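Local atomic coordinates of structural polyprotein, VP2 (Israeli acute paralysis virus, PDB entry 5CDD), a protein that probably serves as a structural building block of the virus shell, being the VP2 capsid-protein part of the longer structural polyprotein. Residues F8-V13 with A58-K64; R47-S53 with D153-L159; A66-Y70 with V191-M197; A94-Y98 with T135-F141. All coordinates share one frame; numbering follows the deposited sequence.

Interaction 1 of 4, residues F8-V13 with A58-K64; sequences FLQRPV and AGGKAQK
The side chain of K64 runs across the ring of F8 at about a right angle, resting its methylenes on one face. CD sits nearly over the middle, 3.7 Å from the ring centroid in a CH-pi contact, and NZ stays above the same face at 4.6 Å from that centroid, a cation-pi approach 23° off the ring normal. F8 reaches this place because its CG stands anti to the backbone N (chi1 -179°), and the edge of the ring then meets the backbone of the A58-K61 turn, with CZ 3.1 Å from G59 O.

K61 approaches differently. Its chain stays extended past CD2 of L9, which lies 3.6 Å from K61 CB, then bends at the last torsion (chi4 -66°) to set NZ among backbone carbonyls. The main bond runs from NZ to R11 O, 2.6 Å, in the carbonyl plane on a lone pair; those to F8 O and L9 O are weak. V13 flanks the turn, its CG2 3.6 Å from A58 CB.

The arrangement is a lysine ammonium gathering carbonyls at the C-terminal end of helix 2-9, presented by a type I' beta turn from A58 to K61 whose central residues are both glycine.

Interaction 2 of 4, residues R47-S53 with D153-L159; sequences RSWTLPS and DFVQLYL
P52 lies across the F154 ring at about a right angle, its CD over one face, 3.9 Å from the ring centroid and displaced toward the rim. The indole of W49 has CG of R47 over one face, while L157 comes in obliquely, its CG 3.7 Å from W49 CE3. S48 CB likewise meets the Y158 ring at a slant.

Between W49 and L157 on one face and S48 and Y158 on the other, strands 47-51 and 155-159 pair antiparallel. W49 and L157 form a hydrogen-bonded pair, with L157 N to W49 O at 2.8 Å and nearly straight (175°). At the end of the ladder F154 and V155 both face L51, a classic beta bulge; a cis peptide joins L51 to P52.

Q156, on the face it shares with T50, bends at chi2 (-55°), turning its amide so that NE2 donates to T50 OG1 at 3.2 Å, roughly in the amide plane; OG1 in turn gives a weak bond to D153 OD2. S53 grips both carboxylate oxygens of D153 on their syn sides, N to OD1 at 2.8 Å and OG to OD2 at 2.6 Å.

Two good donors and a weaker one from T50 would probably favour the D153 carboxylate as the anion, though the nearby carbonyl of L51 would offset part of that.

Interaction 3 of 4, residues A66-Y70 with V191-M197; sequences ANFKY and VIPTYRM
Backbone hydrogen bonds carry most of the contact between A66-Y70 and V191-M197. V191 N gives to Y70 O at 3.2 Å, while the return bond from Y70 N is weak. K69 N reaches I192 O at 3.0 Å, almost in line with the carbonyl. Beyond the non-hydrogen-bonded pair of F68 and P193, T194 N bonds N67 O at 2.9 Å, arriving from above the carbonyl plane rather than on a lone pair. P193 CA adds a CA-H...O contact to the same oxygen.

Apolar contacts are looser. Y70 CB meets V191 CG2 at 4.2 Å, and I192 CG1 sits near the edge of the Y70 ring, whose one face takes CG of K69. At the other end M197 lies alongside N67, pointing the same way, and its SD is 4.2 Å from A66 CB.

The polar side chains find their partners mainly beyond the two segments. T194 OG1, anti to its own N (chi1 175°), accepts from R196 N at 3.1 Å in an ST turn; it also bonds E158 of a neighbouring structural-polyprotein chain, which forms a salt bridge with R196 as well, while R196 NH2 also bonds the backbone O of V161 of that chain. K69 NZ pairs with D146 of its own chain.

K69 and R196 thus each have a carboxylate partner, and the mainly backbone-held strand end presents its turn to the adjoining subunit, joining the fold to the capsid assembly.

Interaction 4 of 4, residues A94-Y98 with T135-F141; sequences AYSPY and TIPYASF
The hydroxyl of Y98 accepts two hydrogen bonds from across the contact: one from the backbone N of F141, at 3.0 Å from OH with an angle of 155° at the hydrogen, and one from S140 OG, at 2.9 Å from the same oxygen. S140 OG, anti to the backbone N (chi1 -177°), is held a second time by the backbone N of Q142. The Y98 ring meets that of F141 obliquely, their planes at 33° and their centroids 5.0 Å apart, with A139 O near Y98 CE2.

Y95 brings its ring, not its hydroxyl, to I136: CG2 stands 4.2 Å from the centroid, almost on the ring normal, and CG1 lies 3.8 Å from Y95 CD2. The Y95 and P137 side chains cross at about a right angle. Y95 OH turns to a different subunit, hydrogen-bonded to W192 NE1 of a neighbouring structural-polyprotein chain. Between the two tyrosines P97 packs its CG against A139 CB at 3.9 Å.

Both tyrosine hydroxyls in this buried layer therefore have polar partners, one within the chain and one across the subunit boundary. The chemistry implies an apolar side-chain contact between the two sheets, in which the Y98 oxygen ties down the chain at S140 and F141, where strand 131-146 is interrupted.

Overall arrangement
From the N terminus, interaction 1 closes the first loop, bringing the end of helix 2-9 to the turn after helix 53-57. Strand 47-51 lies within that loop yet pairs far ahead with 155-161, so interaction 2 crosses interaction 1. Interaction 3 opens just after interaction 1 and ends near the C terminus, crossing interaction 2 in turn. Interaction 4 falls within the spans of both 2 and 3. It touches interaction 2, their centres about 9 Å apart, because strands 90-97 and 155-161 are sheet neighbours. Interaction 4 also links this four-stranded sheet to the one containing 68-81 and 131-146, as expected for the jelly-roll sandwich of picornavirus-like capsid proteins.

Interaction 1 of 4, residues F8-V13 with A58-K64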
# COMPACT_ATOMS: atom_id res chain seq x y z
N PHE C 8 34.84 54.62 -11.81
CA PHE C 8 34.92 55.95 -11.23
C PHE C 8 34.08 56.05 -9.96
O PHE C 8 34.42 56.78 -9.03
CB PHE C 8 34.47 56.99 -12.26
CG PHE C 8 34.54 58.41 -11.77
CD1 PHE C 8 33.51 58.96 -11.01
CD2 PHE C 8 35.65 59.20 -12.06
CE1 PHE C 8 33.58 60.28 -10.56
CE2 PHE C 8 35.72 60.52 -11.62
CZ PHE C 8 34.69 61.06 -10.87
N LEU C 9 32.98 55.31 -9.93
CA LEU C 9 32.09 55.32 -8.77
C LEU C 9 32.69 54.55 -7.61
O LEU C 9 32.25 54.70 -6.47
CB LEU C 9 30.73 54.73 -9.14
CG LEU C 9 29.93 55.49 -10.21
CD1 LEU C 9 28.63 54.75 -10.47
CD2 LEU C 9 29.65 56.91 -9.74
N GLN C 10 33.69 53.72 -7.89
CA GLN C 10 34.34 52.93 -6.85
C GLN C 10 35.56 53.65 -6.29
O GLN C 10 36.25 53.12 -5.42
CB GLN C 10 34.76 51.57 -7.41
CG GLN C 10 33.62 50.79 -8.03
CD GLN C 10 34.01 49.36 -8.33
OE1 GLN C 10 35.00 49.10 -9.01
NE2 GLN C 10 33.21 48.41 -7.84
N ARG C 11 35.81 54.86 -6.79
CA ARG C 11 36.94 55.66 -6.32
C ARG C 11 36.61 56.28 -4.97
O ARG C 11 35.63 57.01 -4.83
CB ARG C 11 37.26 56.77 -7.31
CG ARG C 11 37.80 56.30 -8.64
CD ARG C 11 38.08 57.49 -9.53
NE ARG C 11 38.71 57.11 -10.79
CZ ARG C 11 39.09 57.98 -11.72
NH1 ARG C 11 38.91 59.28 -11.53
NH2 ARG C 11 39.66 57.54 -12.84
N PRO C 12 37.44 56.01 -3.95
CA PRO C 12 37.21 56.57 -2.61
C PRO C 12 37.30 58.09 -2.65
O PRO C 12 38.16 58.64 -3.34
CB PRO C 12 38.33 55.96 -1.78
CG PRO C 12 38.58 54.64 -2.45
CD PRO C 12 38.54 55.03 -3.91
N VAL C 13 36.42 58.77 -1.92
CA VAL C 13 36.43 60.23 -1.88
C VAL C 13 36.25 60.70 -0.45
O VAL C 13 35.46 60.13 0.30
CB VAL C 13 35.28 60.81 -2.73
CG1 VAL C 13 35.47 60.43 -4.17
CG2 VAL C 13 33.95 60.30 -2.26
N ALA C 58 29.80 63.47 -3.78
CA ALA C 58 31.23 63.78 -3.69
C ALA C 58 32.03 63.25 -4.87
O ALA C 58 31.54 62.45 -5.66
CB ALA C 58 31.79 63.23 -2.40
N GLY C 59 33.27 63.72 -4.99
CA GLY C 59 34.14 63.27 -6.07
C GLY C 59 33.57 63.44 -7.46
O GLY C 59 34.12 62.91 -8.42
N GLY C 60 32.47 64.17 -7.57
CA GLY C 60 31.86 64.39 -8.86
C GLY C 60 31.32 63.11 -9.47
O GLY C 60 31.44 62.90 -10.67
N LYS C 61 30.73 62.26 -8.65
CA LYS C 61 30.18 60.99 -9.13
C LYS C 61 28.82 61.19 -9.80
O LYS C 61 28.52 60.54 -10.80
CB LYS C 61 30.04 60.01 -7.96
CG LYS C 61 31.33 59.72 -7.21
CD LYS C 61 31.12 58.61 -6.19
CE LYS C 61 32.36 58.37 -5.34
NZ LYS C 61 33.49 57.84 -6.14
N ALA C 62 28.00 62.08 -9.25
CA ALA C 62 26.68 62.36 -9.79
C ALA C 62 26.72 62.75 -11.27
O ALA C 62 25.84 62.39 -12.04
CB ALA C 62 26.01 63.46 -8.97
N GLN C 63 27.74 63.50 -11.66
CA GLN C 63 27.87 63.92 -13.05
C GLN C 63 28.38 62.80 -13.91
O GLN C 63 28.34 62.89 -15.14
CB GLN C 63 28.81 65.11 -13.17
CG GLN C 63 28.35 66.31 -12.39
CD GLN C 63 28.90 66.34 -10.98
OE1 GLN C 63 28.96 65.32 -10.29
NE2 GLN C 63 29.30 67.52 -10.53
N LYS C 64 28.85 61.74 -13.27
CA LYS C 64 29.36 60.60 -13.99
C LYS C 64 28.21 59.73 -14.48
O LYS C 64 28.21 59.29 -15.62
CB LYS C 64 30.28 59.78 -13.09
CG LYS C 64 31.44 59.17 -13.83
CD LYS C 64 32.42 60.26 -14.22
CE LYS C 64 33.44 59.75 -15.23
NZ LYS C 64 34.29 60.84 -15.77

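Interaction 2 of 4, residues R47-S53 with D153-L159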
# COMPACT_ATOMS: atom_id res chain seq x y z
N ARG C 47 28.17 62.84 13.91
CA ARG C 47 27.88 63.18 12.52
C ARG C 47 27.02 62.08 11.92
O ARG C 47 27.07 60.93 12.36
CB ARG C 47 29.20 63.30 11.74
CG ARG C 47 29.08 64.06 10.43
CD ARG C 47 28.71 65.52 10.67
NE ARG C 47 29.65 66.19 11.57
CZ ARG C 47 30.92 66.45 11.29
NH1 ARG C 47 31.42 66.10 10.11
NH2 ARG C 47 31.70 67.05 12.18
N SER C 48 26.23 62.44 10.91
CA SER C 48 25.37 61.47 10.24
C SER C 48 25.37 61.72 8.74
O SER C 48 25.59 62.84 8.28
CB SER C 48 23.94 61.55 10.77
OG SER C 48 23.37 62.82 10.49
N TRP C 49 25.12 60.66 7.98
CA TRP C 49 25.10 60.75 6.52
C TRP C 49 23.91 60.00 5.94
O TRP C 49 23.63 58.87 6.32
CB TRP C 49 26.39 60.17 5.95
CG TRP C 49 27.62 60.85 6.44
CD1 TRP C 49 28.20 61.98 5.92
CD2 TRP C 49 28.43 60.47 7.56
NE1 TRP C 49 29.31 62.32 6.65
CE2 TRP C 49 29.48 61.41 7.66
CE3 TRP C 49 28.37 59.43 8.49
CZ2 TRP C 49 30.46 61.34 8.66
CZ3 TRP C 49 29.34 59.36 9.48
CH2 TRP C 49 30.37 60.31 9.55
N THR C 50 23.20 60.65 5.02
CA THR C 50 22.06 60.03 4.37
C THR C 50 22.57 59.44 3.06
O THR C 50 22.91 60.16 2.13
CB THR C 50 20.92 61.03 4.09
OG1 THR C 50 19.87 60.37 3.36
CG2 THR C 50 21.44 62.22 3.30
N LEU C 51 22.62 58.12 3.02
CA LEU C 51 23.11 57.41 1.84
C LEU C 51 21.97 56.90 0.96
O LEU C 51 20.86 56.69 1.44
CB LEU C 51 24.00 56.26 2.28
CG LEU C 51 25.20 56.70 3.10
CD1 LEU C 51 25.85 55.52 3.78
CD2 LEU C 51 26.20 57.39 2.18
N PRO C 52 22.25 56.66 -0.33
CA PRO C 52 23.55 56.84 -0.98
C PRO C 52 23.80 58.21 -1.59
O PRO C 52 24.87 58.45 -2.16
CB PRO C 52 23.53 55.75 -2.03
CG PRO C 52 22.11 55.83 -2.53
CD PRO C 52 21.33 55.92 -1.21
N SER C 53 22.84 59.12 -1.49
CA SER C 53 22.99 60.45 -2.06
C SER C 53 24.25 61.18 -1.60
O SER C 53 24.86 61.90 -2.37
CB SER C 53 21.77 61.31 -1.76
OG SER C 53 21.66 61.59 -0.37
N ASP C 153 16.76 57.86 -0.49
CA ASP C 153 17.87 57.38 0.33
C ASP C 153 17.32 56.29 1.24
O ASP C 153 16.37 56.50 1.99
CB ASP C 153 18.48 58.51 1.16
CG ASP C 153 19.42 59.38 0.35
OD1 ASP C 153 20.20 58.84 -0.46
OD2 ASP C 153 19.39 60.61 0.53
N PHE C 154 17.94 55.11 1.16
CA PHE C 154 17.48 53.95 1.92
C PHE C 154 18.26 53.59 3.19
O PHE C 154 17.89 52.63 3.87
CB PHE C 154 17.44 52.75 0.99
CG PHE C 154 18.69 52.55 0.20
CD1 PHE C 154 19.84 52.04 0.79
CD2 PHE C 154 18.73 52.91 -1.14
CE1 PHE C 154 21.01 51.88 0.06
CE2 PHE C 154 19.90 52.75 -1.89
CZ PHE C 154 21.04 52.24 -1.29
N VAL C 155 19.31 54.32 3.51
CA VAL C 155 20.07 53.99 4.71
C VAL C 155 20.74 55.21 5.34
O VAL C 155 21.23 56.09 4.63
CB VAL C 155 21.14 52.91 4.40
CG1 VAL C 155 22.11 53.42 3.35
CG2 VAL C 155 21.88 52.53 5.67
N GLN C 156 20.73 55.25 6.67
CA GLN C 156 21.34 56.36 7.41
C GLN C 156 22.57 55.86 8.15
O GLN C 156 22.53 54.83 8.82
CB GLN C 156 20.34 56.93 8.41
CG GLN C 156 19.06 57.44 7.79
CD GLN C 156 19.31 58.47 6.71
OE1 GLN C 156 19.97 59.48 6.95
NE2 GLN C 156 18.79 58.21 5.52
N LEU C 157 23.67 56.61 8.04
CA LEU C 157 24.91 56.24 8.71
C LEU C 157 25.13 57.18 9.89
O LEU C 157 24.96 58.39 9.77
CB LEU C 157 26.08 56.34 7.73
CG LEU C 157 27.44 55.88 8.26
CD1 LEU C 157 27.35 54.45 8.77
CD2 LEU C 157 28.47 55.98 7.15
N TYR C 158 25.52 56.61 11.03
CA TYR C 158 25.74 57.40 12.24
C TYR C 158 27.08 57.09 12.92
O TYR C 158 27.59 55.98 12.84
CB TYR C 158 24.61 57.14 13.24
CG TYR C 158 23.25 57.63 12.81
CD1 TYR C 158 22.95 58.99 12.78
CD2 TYR C 158 22.25 56.73 12.42
CE1 TYR C 158 21.69 59.44 12.38
CE2 TYR C 158 20.99 57.17 12.02
CZ TYR C 158 20.72 58.53 12.01
OH TYR C 158 19.48 58.98 11.61
N LEU C 159 27.63 58.11 13.59
CA LEU C 159 28.89 57.97 14.32
C LEU C 159 28.61 58.40 15.76
O LEU C 159 28.47 59.58 16.05
CB LEU C 159 29.97 58.86 13.71
CG LEU C 159 31.34 58.79 14.39
CD1 LEU C 159 31.88 57.37 14.36
CD2 LEU C 159 32.31 59.73 13.69

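Interaction 3 of 4, residues A66-Y70 with V191-M197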
# COMPACT_ATOMS: atom_id res chain seq x y z
N ALA C 66 25.16 60.65 -15.07
CA ALA C 66 24.10 61.50 -15.58
C ALA C 66 23.45 60.81 -16.78
O ALA C 66 24.12 60.10 -17.53
CB ALA C 66 24.66 62.83 -16.00
N ASN C 67 22.15 61.03 -16.95
CA ASN C 67 21.40 60.43 -18.04
C ASN C 67 21.15 58.94 -17.81
O ASN C 67 20.79 58.21 -18.74
CB ASN C 67 22.13 60.64 -19.37
CG ASN C 67 22.17 62.10 -19.77
OD1 ASN C 67 21.13 62.73 -19.98
ND2 ASN C 67 23.38 62.65 -19.87
N PHE C 68 21.34 58.50 -16.57
CA PHE C 68 21.08 57.12 -16.19
C PHE C 68 19.89 57.15 -15.24
O PHE C 68 19.74 58.08 -14.45
CB PHE C 68 22.30 56.51 -15.50
CG PHE C 68 23.21 55.79 -16.44
CD1 PHE C 68 22.77 54.66 -17.12
CD2 PHE C 68 24.52 56.23 -16.64
CE1 PHE C 68 23.62 53.98 -17.99
CE2 PHE C 68 25.37 55.55 -17.51
CZ PHE C 68 24.92 54.42 -18.19
N LYS C 69 19.04 56.13 -15.31
CA LYS C 69 17.85 56.10 -14.47
C LYS C 69 17.93 55.33 -13.16
O LYS C 69 17.57 55.86 -12.11
CB LYS C 69 16.67 55.57 -15.30
CG LYS C 69 15.34 55.55 -14.56
CD LYS C 69 14.92 56.94 -14.16
CE LYS C 69 13.54 56.93 -13.52
NZ LYS C 69 13.10 58.30 -13.16
N TYR C 70 18.40 54.09 -13.21
CA TYR C 70 18.47 53.27 -12.00
C TYR C 70 19.86 52.84 -11.56
O TYR C 70 20.72 52.53 -12.38
CB TYR C 70 17.59 52.03 -12.16
CG TYR C 70 16.14 52.36 -12.42
CD1 TYR C 70 15.37 53.01 -11.45
CD2 TYR C 70 15.53 52.03 -13.63
CE1 TYR C 70 14.03 53.32 -11.68
CE2 TYR C 70 14.19 52.34 -13.87
CZ TYR C 70 13.45 52.99 -12.90
OH TYR C 70 12.13 53.29 -13.13
N VAL C 191 21.79 51.20 -15.07
CA VAL C 191 21.04 50.94 -16.12
C VAL C 191 19.98 51.78 -16.50
O VAL C 191 19.52 52.26 -15.81
CB VAL C 191 20.34 49.68 -15.98
CG1 VAL C 191 21.20 48.69 -15.71
CG2 VAL C 191 19.50 49.51 -14.89
N ILE C 192 19.64 51.87 -17.76
CA ILE C 192 18.60 52.64 -18.45
C ILE C 192 18.82 54.09 -18.70
O ILE C 192 19.09 54.62 -17.88
CB ILE C 192 17.28 52.47 -17.86
CG1 ILE C 192 17.04 51.10 -17.54
CG2 ILE C 192 16.16 53.07 -18.57
CD1 ILE C 192 16.78 50.33 -18.60
N PRO C 193 18.72 54.69 -19.92
CA PRO C 193 19.00 56.07 -20.06
C PRO C 193 17.93 56.90 -20.09
O PRO C 193 17.00 56.54 -20.36
CB PRO C 193 19.48 56.12 -21.38
CG PRO C 193 19.82 54.85 -21.77
CD PRO C 193 18.67 54.34 -21.37
N THR C 194 18.12 58.12 -19.80
CA THR C 194 17.09 59.15 -19.63
C THR C 194 17.68 60.52 -19.96
O THR C 194 18.86 60.77 -19.73
CB THR C 194 16.55 59.16 -18.19
OG1 THR C 194 15.64 60.25 -18.02
CG2 THR C 194 17.69 59.29 -17.20
N TYR C 195 16.85 61.41 -20.49
CA TYR C 195 17.32 62.75 -20.81
C TYR C 195 17.23 63.66 -19.59
O TYR C 195 17.81 64.74 -19.58
CB TYR C 195 16.51 63.34 -21.98
CG TYR C 195 15.06 63.64 -21.67
CD1 TYR C 195 14.71 64.71 -20.85
CD2 TYR C 195 14.04 62.84 -22.19
CE1 TYR C 195 13.37 64.99 -20.56
CE2 TYR C 195 12.71 63.10 -21.90
CZ TYR C 195 12.38 64.18 -21.09
OH TYR C 195 11.05 64.43 -20.80
N ARG C 196 16.51 63.22 -18.57
CA ARG C 196 16.35 63.97 -17.34
C ARG C 196 17.43 63.55 -16.35
O ARG C 196 17.99 62.46 -16.45
CB ARG C 196 14.97 63.72 -16.73
CG ARG C 196 13.84 64.44 -17.44
CD ARG C 196 12.47 64.11 -16.86
NE ARG C 196 12.07 62.73 -17.11
CZ ARG C 196 10.85 62.24 -16.88
NH1 ARG C 196 9.90 63.03 -16.40
NH2 ARG C 196 10.59 60.97 -17.13
N MET C 197 17.74 64.42 -15.40
CA MET C 197 18.75 64.11 -14.40
C MET C 197 18.56 64.91 -13.12
O MET C 197 18.15 66.07 -13.15
CB MET C 197 20.14 64.37 -14.98
CG MET C 197 20.31 65.75 -15.54
SD MET C 197 21.72 65.78 -16.63
CE MET C 197 21.01 65.06 -18.13

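Interaction 4 of 4, residues A94-Y98 with T135-F141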
# COMPACT_ATOMS: atom_id res chain seq x y z
N ALA C 94 27.58 52.86 13.10
CA ALA C 94 26.51 51.95 12.73
C ALA C 94 25.59 52.56 11.68
O ALA C 94 25.56 53.77 11.51
CB ALA C 94 25.70 51.57 13.97
N TYR C 95 24.84 51.70 10.98
CA TYR C 95 23.92 52.17 9.96
C TYR C 95 22.51 51.64 10.24
O TYR C 95 22.35 50.63 10.93
CB TYR C 95 24.39 51.75 8.56
CG TYR C 95 24.25 50.27 8.24
CD1 TYR C 95 23.01 49.73 7.89
CD2 TYR C 95 25.36 49.43 8.26
CE1 TYR C 95 22.88 48.38 7.57
CE2 TYR C 95 25.24 48.08 7.93
CZ TYR C 95 23.99 47.56 7.59
OH TYR C 95 23.87 46.23 7.26
N SER C 96 21.51 52.33 9.71
CA SER C 96 20.12 51.94 9.92
C SER C 96 19.28 52.17 8.66
O SER C 96 18.99 53.30 8.30
CB SER C 96 19.53 52.74 11.09
OG SER C 96 18.17 52.42 11.29
N PRO C 97 18.88 51.08 7.98
CA PRO C 97 18.07 51.19 6.76
C PRO C 97 16.74 51.89 7.02
O PRO C 97 16.00 51.53 7.94
CB PRO C 97 17.88 49.73 6.35
CG PRO C 97 19.13 49.07 6.85
CD PRO C 97 19.28 49.68 8.22
N TYR C 98 16.43 52.89 6.20
CA TYR C 98 15.17 53.63 6.32
C TYR C 98 14.90 54.07 7.75
O TYR C 98 13.76 54.06 8.20
CB TYR C 98 14.01 52.76 5.83
CG TYR C 98 14.08 52.43 4.36
CD1 TYR C 98 13.62 53.33 3.40
CD2 TYR C 98 14.62 51.22 3.92
CE1 TYR C 98 13.70 53.04 2.04
CE2 TYR C 98 14.71 50.92 2.57
CZ TYR C 98 14.25 51.83 1.63
OH TYR C 98 14.35 51.55 0.28
N THR C 135 31.00 47.83 5.34
CA THR C 135 30.24 47.71 4.10
C THR C 135 28.75 47.81 4.39
O THR C 135 28.26 47.22 5.36
CB THR C 135 30.49 46.36 3.40
OG1 THR C 135 31.90 46.15 3.26
CG2 THR C 135 29.84 46.35 2.03
N ILE C 136 28.03 48.55 3.57
CA ILE C 136 26.60 48.70 3.74
C ILE C 136 25.89 48.10 2.53
O ILE C 136 25.74 48.75 1.49
CB ILE C 136 26.20 50.18 3.88
CG1 ILE C 136 26.88 50.78 5.10
CG2 ILE C 136 24.69 50.30 4.00
CD1 ILE C 136 26.58 52.25 5.32
N PRO C 137 25.44 46.84 2.65
CA PRO C 137 24.74 46.15 1.57
C PRO C 137 23.55 46.95 1.06
O PRO C 137 22.92 47.69 1.82
CB PRO C 137 24.31 44.84 2.22
CG PRO C 137 25.36 44.61 3.24
CD PRO C 137 25.52 45.98 3.84
N TYR C 138 23.25 46.82 -0.23
CA TYR C 138 22.11 47.51 -0.82
C TYR C 138 20.95 47.31 0.15
O TYR C 138 20.45 46.20 0.31
CB TYR C 138 21.78 46.89 -2.18
CG TYR C 138 20.66 47.57 -2.91
CD1 TYR C 138 20.79 48.87 -3.38
CD2 TYR C 138 19.45 46.91 -3.13
CE1 TYR C 138 19.75 49.51 -4.04
CE2 TYR C 138 18.40 47.54 -3.79
CZ TYR C 138 18.56 48.84 -4.24
OH TYR C 138 17.52 49.46 -4.89
N ALA C 139 20.54 48.39 0.81
CA ALA C 139 19.48 48.31 1.80
C ALA C 139 18.10 48.81 1.38
O ALA C 139 17.22 48.99 2.22
CB ALA C 139 19.91 49.02 3.08
N SER C 140 17.91 49.04 0.08
CA SER C 140 16.62 49.52 -0.40
C SER C 140 15.67 48.34 -0.54
O SER C 140 16.10 47.21 -0.75
CB SER C 140 16.79 50.21 -1.76
OG SER C 140 15.55 50.74 -2.22
N PHE C 141 14.37 48.61 -0.41
CA PHE C 141 13.37 47.56 -0.55
C PHE C 141 12.90 47.54 -1.99
O PHE C 141 12.11 46.68 -2.40
CB PHE C 141 12.20 47.79 0.42
CG PHE C 141 11.42 49.06 0.15
CD1 PHE C 141 10.55 49.15 -0.92
CD2 PHE C 141 11.56 50.15 1.00
CE1 PHE C 141 9.82 50.32 -1.15
CE2 PHE C 141 10.83 51.32 0.78
CZ PHE C 141 9.96 51.40 -0.30